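Side-chain contacts in hyperpolarization-activated (Ih) channel (Strongylocentrotus purpuratus, PDB 2PTM), which probably acts as a voltage-gated cation channel opened by hyperpolarization, this C-terminal fragment being its C-linker and cyclic nucleotide-binding domain with cAMP bound: residues Leu30-Lys33 / Ile34-Tyr37; Gln62-Ala65 / Asn66-Arg70. All coordinates share one frame; numbering follows the deposited sequence.

Interaction 1: Leu30-Lys33 / Ile34-Tyr37; sequences LRNK and ILDY. With NCO (cobalt hexammine(III)), chain B.
The carboxylate of Asp36 is flat over the main-chain oxygen of Asn32. Asn32 O sits beneath the centre of one face, 3.0 Å from Asp36 CG. The carboxylate oxygens and Asn32 O are all acceptors, so this is a contact and not a hydrogen bond. From the other side, tilted out of the carboxylate plane, cobalt hexammine reaches OD1. Its ammines N6 and N5 both donate to Asp36 OD1, N6 at 3.0 Å. The tripositive complex probably offsets the carboxylate charge. Asp36 takes this place because its CG stands beside its own backbone N (chi1 -71°), which turns the carboxylate back along the helix. A water donates to Asp36 OD1 at 2.7 Å and to Asn32 OD1 at a longer 3.3 Å, and so bridges the two side chains one turn apart. It also accepts from ammine N3.

This is i to i+4 packing on helix 28-42, the second arm of the C-linker helix-turn-helix begun by helix 5-23. Leu30 and Ile34 slant across each other on the buried side, with Leu30 CD1 4.1 Å from Ile34 CD1. Ile34 also packs on Val17 and Met21 of helix 5-23, and on Ile60 of the second subunit. Leu35 CG rests 3.3 Å from Arg31 O, the carbonyl that receives the Leu35 N-H. The extended Lys33 chain, CG anti to the backbone N (chi1 177°), carries NZ out to salt bridges with Asp103 and with Asp63 of the second subunit.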
# COMPACT_ATOMS: atom_id res chain seq x y z
N LEU A 30 -27.63 16.19 5.88
CA LEU A 30 -26.43 15.48 5.46
C LEU A 30 -26.48 14.01 5.89
O LEU A 30 -26.01 13.14 5.17
CB LEU A 30 -25.20 16.16 6.04
CG LEU A 30 -23.82 15.57 5.75
CD1 LEU A 30 -23.66 15.26 4.28
CD2 LEU A 30 -22.73 16.53 6.22
N ARG A 31 -27.03 13.76 7.08
CA ARG A 31 -27.23 12.40 7.54
C ARG A 31 -28.13 11.69 6.55
O ARG A 31 -27.87 10.55 6.17
CB ARG A 31 -27.89 12.37 8.92
CG ARG A 31 -27.03 12.95 10.04
CD ARG A 31 -27.51 12.50 11.40
NE ARG A 31 -26.87 13.28 12.46
CZ ARG A 31 -26.93 12.98 13.76
NH1 ARG A 31 -27.60 11.91 14.16
NH2 ARG A 31 -26.31 13.74 14.65
N ASN A 32 -29.19 12.37 6.14
CA ASN A 32 -30.13 11.79 5.18
C ASN A 32 -29.51 11.57 3.80
O ASN A 32 -29.84 10.60 3.13
CB ASN A 32 -31.40 12.64 5.09
CG ASN A 32 -32.28 12.46 6.31
OD1 ASN A 32 -32.39 11.35 6.85
ND2 ASN A 32 -32.91 13.54 6.76
N LYS A 33 -28.61 12.47 3.40
CA LYS A 33 -27.91 12.30 2.13
C LYS A 33 -27.08 11.03 2.15
O LYS A 33 -27.07 10.25 1.19
CB LYS A 33 -27.01 13.51 1.84
CG LYS A 33 -26.19 13.36 0.56
CD LYS A 33 -25.45 14.64 0.18
CE LYS A 33 -24.90 14.54 -1.27
NZ LYS A 33 -23.71 15.39 -1.46
N ILE A 34 -26.38 10.82 3.26
CA ILE A 34 -25.53 9.65 3.42
C ILE A 34 -26.34 8.36 3.47
O ILE A 34 -26.02 7.39 2.79
CB ILE A 34 -24.65 9.81 4.66
CG1 ILE A 34 -23.68 10.97 4.42
CG2 ILE A 34 -23.89 8.52 4.97
CD1 ILE A 34 -22.95 11.44 5.65
N LEU A 35 -27.41 8.34 4.27
CA LEU A 35 -28.27 7.15 4.33
C LEU A 35 -28.90 6.84 2.97
O LEU A 35 -28.96 5.69 2.55
CB LEU A 35 -29.35 7.31 5.40
CG LEU A 35 -28.81 7.44 6.83
CD1 LEU A 35 -29.95 7.71 7.81
CD2 LEU A 35 -28.04 6.18 7.23
N ASP A 36 -29.37 7.88 2.27
CA ASP A 36 -29.91 7.70 0.91
C ASP A 36 -28.87 7.12 -0.05
O ASP A 36 -29.19 6.32 -0.94
CB ASP A 36 -30.38 9.04 0.34
CG ASP A 36 -31.63 9.56 1.01
OD1 ASP A 36 -32.16 8.88 1.91
OD2 ASP A 36 -32.07 10.67 0.64
N TYR A 37 -27.63 7.57 0.10
CA TYR A 37 -26.54 7.05 -0.73
C TYR A 37 -26.32 5.55 -0.49
O TYR A 37 -26.24 4.77 -1.43
CB TYR A 37 -25.24 7.85 -0.51
CG TYR A 37 -24.04 7.28 -1.24
CD1 TYR A 37 -23.64 7.78 -2.48
CD2 TYR A 37 -23.31 6.22 -0.70
CE1 TYR A 37 -22.53 7.26 -3.15
CE2 TYR A 37 -22.20 5.69 -1.37
CZ TYR A 37 -21.82 6.21 -2.59
OH TYR A 37 -20.73 5.68 -3.24
CO NCO B . -35.33 6.46 2.93
N1 NCO B . -35.47 4.34 3.34
N2 NCO B . -37.43 6.70 3.39
N3 NCO B . -34.76 7.04 5.00
N4 NCO B . -35.85 6.04 0.67
N5 NCO B . -35.22 8.57 2.46
N6 NCO B . -33.18 6.14 2.47
O HOH W 1 -32.62 8.96 4.62

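Interaction 2: Gln62-Ala65 / Asn66-Arg70; sequences QDVA and NYNCR
Val64 overlaps Asn68 one turn on, and the two side chains run alongside in the same direction. With CG1 swung anti to the backbone N (chi1 179°), this methyl lies alongside the Asn68 amide, Val64 CG1 being 3.5 Å from Asn68 ND2. The amide finds its main partner in Tyr20 OH of the third subunit.

Asn66 folds back over the preceding turn. Its ND2 makes a weak, bent bond to Gln62 O (3.1 Å, N-H...O angle 125°). The same oxygen takes the helical bond from Asn66 N at 2.8 Å, so it is gripped twice by one residue. A water donates to Asp63 OD1 at 2.7 Å and accepts weakly from Asn66 ND2. Asp63 OD2 is salt-bridged to Lys33 of the third subunit.

The helix ends here. Cys69 leaves helical angles and is the N-cap of helix 70-75. Across this junction Arg70 curls back over Tyr67. Arg70 CD lies 3.8 Å above the centre of the Tyr67 ring, and NH1 bonds to Tyr67 O at 2.8 Å, nearly straight (165°). Arg70 N reaches that oxygen from the opposite face of the carbonyl, so one residue supplies two donors at the turn.

Helix 58-68 rests against helix 84-93, where Thr88 bonds Asn66 ND2 and Val91 packs on Asn66 and Cys69. Elsewhere around it, the third subunit brings Tyr20 of its helix 5-23, Arg24 and Pro27 of the turn that follows, and Leu30 of its helix 28-42.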
# COMPACT_ATOMS: atom_id res chain seq x y z
N GLN A 62 -11.17 -10.79 -16.06
CA GLN A 62 -11.55 -10.16 -17.33
C GLN A 62 -12.96 -10.57 -17.71
O GLN A 62 -13.76 -9.73 -18.15
CB GLN A 62 -10.57 -10.54 -18.44
CG GLN A 62 -9.19 -9.94 -18.27
CD GLN A 62 -8.14 -10.58 -19.16
OE1 GLN A 62 -8.36 -11.66 -19.71
NE2 GLN A 62 -7.00 -9.93 -19.29
N ASP A 63 -13.27 -11.85 -17.54
CA ASP A 63 -14.61 -12.35 -17.87
C ASP A 63 -15.67 -11.66 -17.02
O ASP A 63 -16.71 -11.24 -17.53
CB ASP A 63 -14.68 -13.86 -17.66
CG ASP A 63 -13.86 -14.63 -18.67
OD1 ASP A 63 -13.36 -14.01 -19.64
OD2 ASP A 63 -13.69 -15.85 -18.50
N VAL A 64 -15.40 -11.53 -15.73
CA VAL A 64 -16.37 -10.90 -14.85
C VAL A 64 -16.51 -9.41 -15.14
O VAL A 64 -17.62 -8.88 -15.20
CB VAL A 64 -16.05 -11.14 -13.36
CG1 VAL A 64 -17.08 -10.44 -12.48
CG2 VAL A 64 -16.02 -12.64 -13.06
N ALA A 65 -15.39 -8.72 -15.34
CA ALA A 65 -15.47 -7.29 -15.63
C ALA A 65 -16.18 -7.04 -16.97
O ALA A 65 -16.99 -6.11 -17.10
CB ALA A 65 -14.08 -6.66 -15.63
N ASN A 66 -15.89 -7.87 -17.96
CA ASN A 66 -16.55 -7.75 -19.25
C ASN A 66 -18.05 -7.95 -19.14
O ASN A 66 -18.82 -7.24 -19.78
CB ASN A 66 -15.97 -8.73 -20.27
CG ASN A 66 -14.84 -8.13 -21.09
OD1 ASN A 66 -15.00 -7.10 -21.74
ND2 ASN A 66 -13.70 -8.78 -21.07
N TYR A 67 -18.47 -8.91 -18.32
CA TYR A 67 -19.90 -9.15 -18.18
C TYR A 67 -20.61 -8.03 -17.42
O TYR A 67 -21.67 -7.55 -17.84
CB TYR A 67 -20.20 -10.49 -17.50
CG TYR A 67 -21.67 -10.84 -17.58
CD1 TYR A 67 -22.19 -11.53 -18.67
CD2 TYR A 67 -22.56 -10.43 -16.59
CE1 TYR A 67 -23.54 -11.83 -18.75
CE2 TYR A 67 -23.91 -10.72 -16.67
CZ TYR A 67 -24.40 -11.42 -17.75
OH TYR A 67 -25.75 -11.72 -17.84
N ASN A 68 -20.02 -7.60 -16.31
CA ASN A 68 -20.63 -6.54 -15.51
C ASN A 68 -20.68 -5.22 -16.27
O ASN A 68 -21.58 -4.40 -16.03
CB ASN A 68 -19.90 -6.39 -14.18
CG ASN A 68 -20.03 -7.61 -13.30
OD1 ASN A 68 -20.86 -8.49 -13.56
ND2 ASN A 68 -19.21 -7.69 -12.26
N CYS A 69 -19.74 -5.01 -17.18
CA CYS A 69 -19.68 -3.77 -17.96
C CYS A 69 -20.26 -3.90 -19.37
O CYS A 69 -20.11 -3.00 -20.19
CB CYS A 69 -18.23 -3.27 -18.05
SG CYS A 69 -17.53 -2.60 -16.51
N ARG A 70 -20.94 -5.02 -19.65
CA ARG A 70 -21.47 -5.28 -20.99
C ARG A 70 -22.40 -4.18 -21.51
O ARG A 70 -22.23 -3.70 -22.64
CB ARG A 70 -22.18 -6.64 -21.02
CG ARG A 70 -23.46 -6.70 -20.19
CD ARG A 70 -23.94 -8.12 -19.94
NE ARG A 70 -25.24 -8.14 -19.28
CZ ARG A 70 -25.42 -7.99 -17.97
NH1 ARG A 70 -24.38 -7.83 -17.17
NH2 ARG A 70 -26.65 -8.01 -17.46
O HOH W 2 -13.15 -11.77 -21.09

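Interaction 1 comes first along the chain, on helix 28-42, and interaction 2 follows on helix 58-68, with helix 50-55 between. Within one chain their centres are 30 Å apart and their nearest atoms about 16 Å apart, so they do not touch. They meet across the tetramer instead. Lys33 of one chain forms a salt bridge with Asp63 of its neighbour, and Leu30 packs on the same aspartate. The first two helices of one subunit thus rest on later C-linker helices of the next, as in related HCN channels. Both contacts lie away from the cAMP pocket, in the part that joins the subunits.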